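Local coordinates for protein Fe(2+) transporter FeoB (Escherichia coli, PDB 3I8S) that takes up ferrous iron across the inner membrane, probably coupling GTP binding by its cytosolic G-protein domain to opening of the channel, at residues P180-M192 / K199-G211. Sequence-based numbering, arbitrary orientation. Where two conformers were deposited one is given.
Sequences PLLNEADSLAKVM and KQRRWLGLQMLEG
Ala185 enters helix 199-210 as a knob, its methyl set among Arg202, Gly205, Leu206 and Leu209, with CB 3.9 Å from Leu206 CG. In return Leu209 fills a hole made by Leu181, Glu184, Ala185 and Leu188; its CD1 rests 3.7 Å from Ala185 N. Small residues suit this crossing, where the axes approach to 7.7 Å at 118°: a side chain on Gly205 would run into Ala185 O. At the C-terminal end of helix 180-191 Met192, unbranched and extended beyond CG, lays its thioether along the other backbone, CE reaching 3.4 Å from Arg201 O and also meeting Leu204 CB and Met208 SD.

Polar groups grip the edge of the contact beside Met192 and Ala189. Arg201 lies with its CD against Met192 CB, then bends at chi3 (-75°), which brings NH1 to 3.0 Å from Ala189 O. That oxygen lies in the guanidinium plane, whereas NH1 stands above the carbonyl plane, on the face opposite Met192 N, the second donor to the same oxygen. Arg201 NE is held by Ile196 O, so one guanidinium ties the helix end to the connecting loop; an alanine here would probably leave Ala189 O with one donor fewer and uncover the flank of Met192. Arg202 runs extended past the Ala189 methyl and grips Asp186 side-on: NE, at 3.0 Å, and NH2, at 3.3 Å, both reach OD2 from one face of the carboxylate.

Farther out, Arg232 pairs with Glu184, and Leu233 of helix 226-236 touches Leu209. This helix pair belongs to the FeoB cytosolic helical domain, away from the nucleotide-binding residues. Its chemistry implies an apolar, closely packed centre fastened at one side by two arginines, one capturing a backbone carbonyl and the other a carboxylate.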
ATOM      1  N   PRO A 180       7.101  23.187   1.298  1.00 24.58           N
ATOM      2  CA  PRO A 180       6.560  23.679   0.014  1.00 24.94           C
ATOM      3  C   PRO A 180       5.851  22.572  -0.795  1.00 24.68           C
ATOM      4  O   PRO A 180       4.828  22.841  -1.436  1.00 23.80           O
ATOM      5  CB  PRO A 180       7.810  24.225  -0.703  1.00 24.19           C
ATOM      6  CG  PRO A 180       8.758  24.515   0.360  1.00 25.07           C
ATOM      7  CD  PRO A 180       8.547  23.421   1.372  1.00 25.60           C
ATOM      8  N   LEU A 181       6.362  21.329  -0.752  1.00 24.14           N
ATOM      9  CA  LEU A 181       5.739  20.217  -1.455  1.00 24.34           C
ATOM     10  C   LEU A 181       4.319  20.011  -0.939  1.00 24.46           C
ATOM     11  O   LEU A 181       3.387  19.848  -1.732  1.00 24.25           O
ATOM     12  CB  LEU A 181       6.557  18.927  -1.320  1.00 24.26           C
ATOM     13  CG  LEU A 181       7.982  18.970  -1.924  1.00 25.80           C
ATOM     14  CD1 LEU A 181       8.880  17.784  -1.483  1.00 26.56           C
ATOM     15  CD2 LEU A 181       7.907  19.058  -3.453  1.00 26.91           C
ATOM     16  N   LEU A 182       4.176  20.019   0.389  1.00 25.19           N
ATOM     17  CA  LEU A 182       2.871  19.827   1.017  1.00 24.64           C
ATOM     18  C   LEU A 182       1.923  20.961   0.646  1.00 24.19           C
ATOM     19  O   LEU A 182       0.757  20.690   0.344  1.00 24.01           O
ATOM     20  CB  LEU A 182       3.008  19.750   2.521  1.00 25.86           C
ATOM     21  CG  LEU A 182       3.726  18.513   3.069  1.00 26.87           C
ATOM     22  CD1 LEU A 182       3.801  18.708   4.570  1.00 29.76           C
ATOM     23  CD2 LEU A 182       3.023  17.193   2.691  1.00 29.76           C
ATOM     24  N   ASN A 183       2.426  22.195   0.676  1.00 22.77           N
ATOM     25  CA  ASN A 183       1.639  23.399   0.312  1.00 23.65           C
ATOM     26  C   ASN A 183       1.084  23.303  -1.099  1.00 23.39           C
ATOM     27  O   ASN A 183      -0.128  23.538  -1.333  1.00 22.95           O
ATOM     28  CB  ASN A 183       2.466  24.675   0.429  1.00 23.95           C
ATOM     29  CG  ASN A 183       2.733  25.097   1.872  1.00 24.43           C
ATOM     30  OD1 ASN A 183       2.154  24.565   2.824  1.00 25.18           O
ATOM     31  ND2 ASN A 183       3.624  26.049   2.033  1.00 29.27           N
ATOM     32  N   GLU A 184       1.953  22.979  -2.050  1.00 23.69           N
ATOM     33  CA  GLU A 184       1.517  22.836  -3.474  1.00 23.68           C
ATOM     34  C   GLU A 184       0.574  21.665  -3.694  1.00 23.48           C
ATOM     35  O   GLU A 184      -0.408  21.783  -4.458  1.00 21.45           O
ATOM     36  CB  GLU A 184       2.724  22.714  -4.408  1.00 24.58           C
ATOM     37  CG  GLU A 184       3.648  23.953  -4.383  1.00 23.57           C
ATOM     38  CD  GLU A 184       3.042  25.213  -5.024  1.00 26.09           C
ATOM     39  OE1 GLU A 184       1.949  25.169  -5.636  1.00 25.12           O
ATOM     40  OE2 GLU A 184       3.662  26.252  -4.902  1.00 26.25           O
ATOM     41  N   ALA A 185       0.864  20.528  -3.048  1.00 22.84           N
ATOM     42  CA  ALA A 185       0.007  19.351  -3.148  1.00 23.22           C
ATOM     43  C   ALA A 185      -1.378  19.691  -2.628  1.00 23.17           C
ATOM     44  O   ALA A 185      -2.366  19.342  -3.253  1.00 23.34           O
ATOM     45  CB  ALA A 185       0.599  18.150  -2.384  1.00 23.86           C
ATOM     46  N   ASP A 186      -1.446  20.418  -1.521  1.00 24.69           N
ATOM     47  CA  ASP A 186      -2.716  20.803  -0.946  1.00 24.98           C
ATOM     48  C   ASP A 186      -3.469  21.796  -1.839  1.00 25.28           C
ATOM     49  O   ASP A 186      -4.682  21.684  -2.019  1.00 24.33           O
ATOM     50  CB  ASP A 186      -2.537  21.382   0.452  1.00 26.49           C
ATOM     51  CG  ASP A 186      -3.869  21.647   1.137  1.00 28.29           C
ATOM     52  OD1 ASP A 186      -4.066  22.796   1.608  1.00 33.71           O
ATOM     53  OD2 ASP A 186      -4.726  20.712   1.180  1.00 34.30           O
ATOM     54  N   SER A 187      -2.768  22.754  -2.422  1.00 24.92           N
ATOM     55  CA  SER A 187      -3.425  23.646  -3.396  1.00 24.19           C
ATOM     56  C   SER A 187      -3.984  22.890  -4.605  1.00 23.61           C
ATOM     57  O   SER A 187      -5.037  23.242  -5.111  1.00 23.26           O
ATOM     58  CB  SER A 187      -2.500  24.749  -3.855  1.00 24.08           C
ATOM     59  OG  SER A 187      -2.227  25.577  -2.754  1.00 27.65           O
ATOM     60  N   LEU A 188      -3.287  21.864  -5.086  1.00 22.29           N
ATOM     61  CA  LEU A 188      -3.854  21.053  -6.147  1.00 21.77           C
ATOM     62  C   LEU A 188      -5.060  20.307  -5.626  1.00 21.59           C
ATOM     63  O   LEU A 188      -6.108  20.327  -6.271  1.00 21.01           O
ATOM     64  CB  LEU A 188      -2.825  20.090  -6.743  1.00 21.32           C
ATOM     65  CG  LEU A 188      -1.627  20.744  -7.428  1.00 21.69           C
ATOM     66  CD1 LEU A 188      -0.562  19.683  -7.831  1.00 23.69           C
ATOM     67  CD2 LEU A 188      -2.025  21.623  -8.630  1.00 24.50           C
ATOM     68  N   ALA A 189      -4.922  19.698  -4.441  1.00 21.00           N
ATOM     69  CA  ALA A 189      -5.991  18.933  -3.813  1.00 21.47           C
ATOM     70  C   ALA A 189      -7.300  19.730  -3.736  1.00 21.57           C
ATOM     71  O   ALA A 189      -8.372  19.186  -3.958  1.00 21.24           O
ATOM     72  CB  ALA A 189      -5.588  18.506  -2.402  1.00 20.36           C
ATOM     73  N   LYS A 190      -7.187  21.011  -3.400  1.00 22.70           N
ATOM     74  CA  LYS A 190      -8.360  21.885  -3.220  1.00 24.36           C
ATOM     75  C   LYS A 190      -9.242  21.986  -4.463  1.00 23.74           C
ATOM     76  O   LYS A 190     -10.469  22.159  -4.349  1.00 25.09           O
ATOM     77  CB  LYS A 190      -7.922  23.292  -2.844  1.00 25.08           C
ATOM     78  CG  LYS A 190      -7.130  23.409  -1.557  1.00 29.15           C
ATOM     79  CD  LYS A 190      -6.785  24.879  -1.266  1.00 28.85           C
ATOM     80  CE  LYS A 190      -5.413  25.073  -0.589  1.00 32.00           C
ATOM     81  NZ  LYS A 190      -4.901  26.498  -0.835  1.00 34.35           N
ATOM     82  N   VAL A 191      -8.595  21.898  -5.623  0.50 23.30           N
ATOM     83  CA  VAL A 191      -9.226  22.022  -6.942  0.50 23.67           C
ATOM     84  C   VAL A 191      -9.846  20.724  -7.485  0.50 23.43           C
ATOM     85  O   VAL A 191     -10.689  20.765  -8.370  0.50 22.76           O
ATOM     86  CB  VAL A 191      -8.162  22.511  -7.958  0.50 23.34           C
ATOM     87  CG1 VAL A 191      -8.620  22.309  -9.377  0.50 23.77           C
ATOM     88  CG2 VAL A 191      -7.795  23.965  -7.663  0.50 23.87           C
ATOM     89  N   MET A 192      -9.416  19.581  -6.960  1.00 23.09           N
ATOM     90  CA  MET A 192      -9.803  18.264  -7.478  1.00 23.81           C
ATOM     91  C   MET A 192     -11.288  17.953  -7.157  1.00 24.68           C
ATOM     92  O   MET A 192     -11.899  18.669  -6.354  1.00 25.44           O
ATOM     93  CB  MET A 192      -8.921  17.184  -6.885  1.00 23.93           C
ATOM     94  CG  MET A 192      -7.444  17.359  -7.195  1.00 21.50           C
ATOM     95  SD  MET A 192      -6.478  15.949  -6.589  1.00 23.68           S
ATOM     96  CE  MET A 192      -4.813  16.582  -6.751  1.00 21.47           C
ATOM     97  N   LYS A 199      -7.485  12.944   1.971  1.00 27.85           N
ATOM     98  CA  LYS A 199      -6.185  12.265   2.034  1.00 28.81           C
ATOM     99  C   LYS A 199      -5.779  11.870   0.608  1.00 27.82           C
ATOM    100  O   LYS A 199      -4.604  11.990   0.235  1.00 28.04           O
ATOM    101  CB  LYS A 199      -6.253  10.994   2.876  1.00 29.39           C
ATOM    102  CG  LYS A 199      -6.131  11.157   4.371  1.00 33.26           C
ATOM    103  CD  LYS A 199      -5.275  10.024   5.016  1.00 34.44           C
ATOM    104  CE  LYS A 199      -3.761  10.337   4.994  1.00 37.80           C
ATOM    105  NZ  LYS A 199      -2.885   9.274   5.613  1.00 40.86           N
ATOM    106  N   GLN A 200      -6.750  11.360  -0.157  1.00 26.44           N
ATOM    107  CA  GLN A 200      -6.446  10.817  -1.479  1.00 25.97           C
ATOM    108  C   GLN A 200      -6.170  11.936  -2.458  1.00 24.48           C
ATOM    109  O   GLN A 200      -5.318  11.817  -3.320  1.00 22.57           O
ATOM    110  CB  GLN A 200      -7.537   9.886  -1.953  1.00 25.58           C
ATOM    111  CG  GLN A 200      -7.595   8.636  -1.107  1.00 26.79           C
ATOM    112  CD  GLN A 200      -8.645   7.648  -1.551  1.00 28.67           C
ATOM    113  OE1 GLN A 200      -9.276   7.824  -2.595  1.00 31.21           O
ATOM    114  NE2 GLN A 200      -8.829   6.601  -0.769  1.00 31.85           N
ATOM    115  N   ARG A 201      -6.875  13.041  -2.292  1.00 24.45           N
ATOM    116  CA  ARG A 201      -6.606  14.233  -3.086  1.00 23.86           C
ATOM    117  C   ARG A 201      -5.186  14.744  -2.818  1.00 21.96           C
ATOM    118  O   ARG A 201      -4.448  15.078  -3.731  1.00 20.78           O
ATOM    119  CB  ARG A 201      -7.666  15.299  -2.806  1.00 23.25           C
ATOM    120  CG  ARG A 201      -8.981  15.039  -3.622  1.00 24.79           C
ATOM    121  CD  ARG A 201      -9.983  16.156  -3.509  1.00 26.59           C
ATOM    122  NE  ARG A 201     -10.678  16.168  -2.234  1.00 28.36           N
ATOM    123  CZ  ARG A 201     -10.590  17.142  -1.326  1.00 31.29           C
ATOM    124  NH1 ARG A 201      -9.871  18.220  -1.543  1.00 30.59           N
ATOM    125  NH2 ARG A 201     -11.273  17.046  -0.195  1.00 31.47           N
ATOM    126  N   ARG A 202      -4.782  14.763  -1.570  1.00 20.67           N
ATOM    127  CA  ARG A 202      -3.447  15.202  -1.239  1.00 22.72           C
ATOM    128  C   ARG A 202      -2.341  14.266  -1.780  1.00 22.00           C
ATOM    129  O   ARG A 202      -1.289  14.707  -2.231  1.00 21.87           O
ATOM    130  CB  ARG A 202      -3.330  15.386   0.262  1.00 22.74           C
ATOM    131  CG  ARG A 202      -4.160  16.570   0.721  1.00 24.50           C
ATOM    132  CD  ARG A 202      -4.043  16.755   2.225  1.00 26.60           C
ATOM    133  NE  ARG A 202      -4.599  18.044   2.640  1.00 28.35           N
ATOM    134  CZ  ARG A 202      -4.804  18.390   3.911  1.00 30.37           C
ATOM    135  NH1 ARG A 202      -4.557  17.535   4.889  1.00 31.73           N
ATOM    136  NH2 ARG A 202      -5.280  19.589   4.211  1.00 31.48           N
ATOM    137  N   TRP A 203      -2.599  12.979  -1.706  1.00 22.23           N
ATOM    138  CA  TRP A 203      -1.689  11.961  -2.256  1.00 21.76           C
ATOM    139  C   TRP A 203      -1.588  12.160  -3.769  1.00 21.09           C
ATOM    140  O   TRP A 203      -0.503  12.134  -4.322  1.00 20.86           O
ATOM    141  CB  TRP A 203      -2.238  10.587  -1.950  1.00 22.75           C
ATOM    142  CG  TRP A 203      -1.352   9.481  -2.385  1.00 22.75           C
ATOM    143  CD1 TRP A 203      -0.269   8.969  -1.706  1.00 25.87           C
ATOM    144  CD2 TRP A 203      -1.448   8.731  -3.605  1.00 23.12           C
ATOM    145  NE1 TRP A 203       0.308   7.945  -2.436  1.00 26.37           N
ATOM    146  CE2 TRP A 203      -0.395   7.772  -3.593  1.00 23.84           C
ATOM    147  CE3 TRP A 203      -2.299   8.781  -4.721  1.00 22.37           C
ATOM    148  CZ2 TRP A 203      -0.199   6.868  -4.649  1.00 25.56           C
ATOM    149  CZ3 TRP A 203      -2.093   7.889  -5.754  1.00 23.78           C
ATOM    150  CH2 TRP A 203      -1.058   6.943  -5.704  1.00 23.69           C
ATOM    151  N   LEU A 204      -2.723  12.311  -4.419  1.00 20.38           N
ATOM    152  CA  LEU A 204      -2.744  12.586  -5.854  1.00 20.47           C
ATOM    153  C   LEU A 204      -1.928  13.843  -6.211  1.00 20.65           C
ATOM    154  O   LEU A 204      -1.208  13.844  -7.206  1.00 20.52           O
ATOM    155  CB  LEU A 204      -4.166  12.689  -6.366  1.00 20.55           C
ATOM    156  CG  LEU A 204      -4.963  11.399  -6.490  1.00 19.00           C
ATOM    157  CD1 LEU A 204      -6.431  11.749  -6.752  1.00 20.27           C
ATOM    158  CD2 LEU A 204      -4.412  10.404  -7.543  1.00 18.97           C
ATOM    159  N   GLY A 205      -2.087  14.907  -5.426  1.00 19.77           N
ATOM    160  CA  GLY A 205      -1.299  16.121  -5.614  1.00 21.80           C
ATOM    161  C   GLY A 205       0.189  15.854  -5.641  1.00 21.55           C
ATOM    162  O   GLY A 205       0.912  16.343  -6.539  1.00 22.01           O
ATOM    163  N   LEU A 206       0.657  15.092  -4.648  1.00 21.79           N
ATOM    164  CA  LEU A 206       2.088  14.762  -4.531  1.00 22.88           C
ATOM    165  C   LEU A 206       2.534  13.860  -5.688  1.00 22.99           C
ATOM    166  O   LEU A 206       3.603  14.052  -6.251  1.00 23.86           O
ATOM    167  CB  LEU A 206       2.368  14.087  -3.190  1.00 23.58           C
ATOM    168  CG  LEU A 206       2.759  14.948  -1.997  1.00 28.10           C
ATOM    169  CD1 LEU A 206       3.251  14.048  -0.869  1.00 34.00           C
ATOM    170  CD2 LEU A 206       3.836  15.995  -2.364  1.00 28.94           C
ATOM    171  N   GLN A 207       1.679  12.904  -6.093  1.00 21.82           N
ATOM    172  CA  GLN A 207       2.005  12.056  -7.224  1.00 21.89           C
ATOM    173  C   GLN A 207       2.168  12.881  -8.490  1.00 22.18           C
ATOM    174  O   GLN A 207       3.073  12.620  -9.298  1.00 23.02           O
ATOM    175  CB  GLN A 207       0.949  10.966  -7.420  1.00 22.46           C
ATOM    176  CG  GLN A 207       0.913  10.001  -6.272  1.00 23.19           C
ATOM    177  CD  GLN A 207       2.159   9.176  -6.241  1.00 27.05           C
ATOM    178  OE1 GLN A 207       2.911   9.205  -5.289  1.00 25.31           O
ATOM    179  NE2 GLN A 207       2.388   8.418  -7.328  1.00 29.55           N
ATOM    180  N   MET A 208       1.315  13.886  -8.671  1.00 21.87           N
ATOM    181  CA  MET A 208       1.387  14.706  -9.883  1.00 22.85           C
ATOM    182  C   MET A 208       2.680  15.545  -9.890  1.00 21.72           C
ATOM    183  O   MET A 208       3.333  15.703 -10.925  1.00 22.41           O
ATOM    184  CB  MET A 208       0.176  15.640  -9.974  1.00 22.13           C
ATOM    185  CG  MET A 208      -1.179  14.969 -10.215  1.00 26.20           C
ATOM    186  SD  MET A 208      -2.505  16.195 -10.056  1.00 27.92           S
ATOM    187  CE  MET A 208      -2.153  17.193 -11.476  1.00 29.70           C
ATOM    188  N   LEU A 209       3.024  16.088  -8.745  1.00 22.72           N
ATOM    189  CA  LEU A 209       4.284  16.841  -8.601  1.00 23.22           C
ATOM    190  C   LEU A 209       5.523  15.952  -8.846  1.00 23.88           C
ATOM    191  O   LEU A 209       6.530  16.422  -9.360  1.00 23.97           O
ATOM    192  CB  LEU A 209       4.373  17.460  -7.207  1.00 23.18           C
ATOM    193  CG  LEU A 209       3.295  18.503  -6.871  1.00 21.68           C
ATOM    194  CD1 LEU A 209       3.270  18.851  -5.368  1.00 24.90           C
ATOM    195  CD2 LEU A 209       3.494  19.745  -7.725  1.00 23.95           C
ATOM    196  N   GLU A 210       5.439  14.685  -8.462  1.00 23.90           N
ATOM    197  CA  GLU A 210       6.488  13.723  -8.737  1.00 25.09           C
ATOM    198  C   GLU A 210       6.605  13.378 -10.231  1.00 25.31           C
ATOM    199  O   GLU A 210       7.634  12.863 -10.659  1.00 26.29           O
ATOM    200  CB  GLU A 210       6.314  12.465  -7.857  1.00 24.50           C
ATOM    201  CG  GLU A 210       7.570  11.626  -7.816  1.00 26.47           C
ATOM    202  CD  GLU A 210       7.426  10.359  -7.001  1.00 30.44           C
ATOM    203  OE1 GLU A 210       6.278   9.845  -6.876  1.00 36.98           O
ATOM    204  OE2 GLU A 210       8.489   9.893  -6.481  1.00 38.60           O
ATOM    205  N   GLY A 211       5.570  13.696 -11.022  1.00 25.54           N
ATOM    206  CA  GLY A 211       5.507  13.419 -12.452  1.00 25.69           C
ATOM    207  C   GLY A 211       4.670  12.214 -12.852  1.00 25.83           C
ATOM    208  O   GLY A 211       4.792  11.735 -13.968  1.00 25.64           O
TER